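Long-range contact in uncharacterized protein (Danio rerio, PDB 5HBA), which probably serves, as the A subunit of complement C1q, in target recognition by the classical complement pathway of innate immunity: residues Ser7-Glu12 with Arg121-Phe126. Numbering follows the deposited sequence.
Sequences SVLRNE and RLYAVF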
loop_
_atom_site.group_PDB
_atom_site.type_symbol
_atom_site.label_atom_id
_atom_site.label_comp_id
_atom_site.label_asym_id
_atom_site.label_seq_id
_atom_site.Cartn_x
_atom_site.Cartn_y
_atom_site.Cartn_z
ATOM N N SER A 7 -3.132 -2.172 -13.270
ATOM C CA SER A 7 -1.947 -2.656 -12.592
ATOM C C SER A 7 -0.864 -2.812 -13.650
ATOM O O SER A 7 -1.002 -3.625 -14.588
ATOM C CB SER A 7 -2.235 -3.997 -11.916
ATOM O OG SER A 7 -1.091 -4.462 -11.230
ATOM N N VAL A 8 0.199 -2.024 -13.521
ATOM C CA VAL A 8 1.289 -2.043 -14.503
ATOM C C VAL A 8 2.626 -2.350 -13.839
ATOM O O VAL A 8 2.878 -1.933 -12.704
ATOM C CB VAL A 8 1.366 -0.710 -15.300
ATOM C CG1 VAL A 8 0.155 -0.581 -16.216
ATOM C CG2 VAL A 8 1.437 0.488 -14.333
ATOM N N LEU A 9 3.473 -3.092 -14.552
ATOM C CA LEU A 9 4.737 -3.577 -14.003
ATOM C C LEU A 9 5.942 -3.090 -14.803
ATOM O O LEU A 9 5.922 -3.063 -16.039
ATOM C CB LEU A 9 4.723 -5.113 -13.962
ATOM C CG LEU A 9 6.021 -5.903 -13.749
ATOM C CD1 LEU A 9 6.602 -5.717 -12.352
ATOM C CD2 LEU A 9 5.789 -7.380 -14.037
ATOM N N ARG A 10 6.990 -2.697 -14.094
ATOM C CA ARG A 10 8.252 -2.371 -14.740
ATOM C C ARG A 10 9.282 -3.367 -14.254
ATOM O O ARG A 10 9.577 -3.403 -13.058
ATOM C CB ARG A 10 8.726 -0.958 -14.381
ATOM C CG ARG A 10 10.055 -0.606 -15.061
ATOM C CD ARG A 10 10.655 0.707 -14.568
ATOM N NE ARG A 10 11.960 0.916 -15.189
ATOM C CZ ARG A 10 12.158 1.624 -16.300
ATOM N NH1 ARG A 10 11.130 2.217 -16.904
ATOM N NH2 ARG A 10 13.386 1.751 -16.796
ATOM N N ASN A 11 9.799 -4.184 -15.175
ATOM C CA ASN A 11 10.856 -5.146 -14.875
ATOM C C ASN A 11 11.766 -5.271 -16.089
ATOM O O ASN A 11 11.499 -6.060 -16.990
ATOM C CB ASN A 11 10.277 -6.519 -14.517
ATOM C CG ASN A 11 11.342 -7.486 -13.985
ATOM O OD1 ASN A 11 12.355 -7.070 -13.429
ATOM N ND2 ASN A 11 11.102 -8.780 -14.150
ATOM N N GLU A 12 12.828 -4.469 -16.112
ATOM C CA GLU A 12 13.677 -4.345 -17.294
ATOM C C GLU A 12 15.094 -3.897 -16.939
ATOM O O GLU A 12 15.357 -3.436 -15.815
ATOM C CB GLU A 12 13.044 -3.377 -18.307
ATOM C CG GLU A 12 12.571 -2.068 -17.698
ATOM C CD GLU A 12 11.851 -1.163 -18.692
ATOM O OE1 GLU A 12 12.527 -0.567 -19.553
ATOM O OE2 GLU A 12 10.610 -1.025 -18.602
ATOM N N ARG A 121 18.401 1.135 -12.517
ATOM C CA ARG A 121 17.311 0.208 -12.781
ATOM C C ARG A 121 16.257 0.363 -11.704
ATOM O O ARG A 121 16.567 0.710 -10.547
ATOM C CB ARG A 121 17.797 -1.245 -12.782
ATOM C CG ARG A 121 18.787 -1.592 -13.872
ATOM C CD ARG A 121 19.023 -3.113 -13.915
ATOM N NE ARG A 121 17.749 -3.832 -14.015
ATOM C CZ ARG A 121 17.622 -5.157 -14.093
ATOM N NH1 ARG A 121 18.694 -5.941 -14.089
ATOM N NH2 ARG A 121 16.413 -5.699 -14.181
ATOM N N LEU A 122 15.007 0.103 -12.071
ATOM C CA LEU A 122 13.914 0.259 -11.114
ATOM C C LEU A 122 12.831 -0.782 -11.339
ATOM O O LEU A 122 12.254 -0.867 -12.423
ATOM C CB LEU A 122 13.311 1.661 -11.215
ATOM C CG LEU A 122 12.058 1.971 -10.384
ATOM C CD1 LEU A 122 12.413 2.186 -8.910
ATOM C CD2 LEU A 122 11.351 3.204 -10.957
ATOM N N TYR A 123 12.555 -1.573 -10.305
ATOM C CA TYR A 123 11.445 -2.505 -10.337
ATOM C C TYR A 123 10.250 -1.761 -9.780
ATOM O O TYR A 123 10.359 -1.121 -8.734
ATOM C CB TYR A 123 11.766 -3.701 -9.458
ATOM C CG TYR A 123 10.669 -4.732 -9.339
ATOM C CD1 TYR A 123 10.506 -5.721 -10.308
ATOM C CD2 TYR A 123 9.820 -4.744 -8.236
ATOM C CE1 TYR A 123 9.512 -6.689 -10.184
ATOM C CE2 TYR A 123 8.824 -5.698 -8.109
ATOM C CZ TYR A 123 8.676 -6.661 -9.084
ATOM O OH TYR A 123 7.690 -7.609 -8.958
ATOM N N ALA A 124 9.118 -1.798 -10.478
ATOM C CA ALA A 124 7.959 -1.048 -9.994
ATOM C C ALA A 124 6.627 -1.675 -10.372
ATOM O O ALA A 124 6.445 -2.108 -11.507
ATOM C CB ALA A 124 8.029 0.417 -10.482
ATOM N N VAL A 125 5.711 -1.726 -9.405
ATOM C CA VAL A 125 4.320 -2.093 -9.645
ATOM C C VAL A 125 3.471 -0.871 -9.291
ATOM O O VAL A 125 3.572 -0.343 -8.186
ATOM C CB VAL A 125 3.892 -3.320 -8.789
ATOM C CG1 VAL A 125 2.421 -3.653 -9.025
ATOM C CG2 VAL A 125 4.755 -4.551 -9.129
ATOM N N PHE A 126 2.674 -0.394 -10.242
ATOM C CA PHE A 126 1.868 0.809 -10.047
ATOM C C PHE A 126 0.421 0.386 -10.242
ATOM O O PHE A 126 0.069 -0.177 -11.290
ATOM C CB PHE A 126 2.261 1.857 -11.096
ATOM C CG PHE A 126 1.659 3.225 -10.881
ATOM C CD1 PHE A 126 1.164 3.619 -9.639
ATOM C CD2 PHE A 126 1.590 4.130 -11.941
ATOM C CE1 PHE A 126 0.621 4.888 -9.454
ATOM C CE2 PHE A 126 1.047 5.407 -11.760
ATOM C CZ PHE A 126 0.556 5.782 -10.513
HETATM O O HOH W 1 14.500 -0.755 -14.754
HETATM O O HOH W 2 13.343 -3.111 -13.600
#
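Val8 and Phe126 trade two backbone hydrogen bonds, Val8 N to Phe126 O and Phe126 N to Val8 O, and Arg10 and Ala124 do the same, the shorter bond running from Arg10 N to Ala124 O (2.7 Å). Strands 7-10 and 123-126 are thus antiparallel neighbours in the jelly-roll sandwich of the C1q domain, with Leu9 and Val125 as the non-hydrogen-bonded pair between.

Past Arg10 the strands part and water takes over. One water accepts from Arg10 NE (3.1 Å) and Leu122 N (2.9 Å); a second accepts from Glu12 N and gives a weak bond to Leu122 O. Arg121, bent at chi3 (53°), brings NE and NH2 to Glu12 O, both bonds weak. The extended Arg10 chain puts Leu122 O at its guanidinium edge, in plane, while Thr23 O and Ser14 O hold its far nitrogens and the Glu12 carboxylate carbon sits over one face.

Apolar contacts line both faces of the sheet. Val8 CG2 lies 3.6 Å from Phe126 CB. Opposite, Leu9 CD1 reaches Tyr123 CE1 (3.8 Å) and Val125 CG2 (3.9 Å). With an alanine at Tyr123, Leu9 CD1 would probably lose its aromatic neighbour, and the weak hydrogen bond from OH to Ser77 O of the second subunit would go. Leu76 of that subunit packs on Leu9 and Tyr123, so this face lies against a trimer neighbour, whereas past Arg10 waters and weak bonds mainly join the chains.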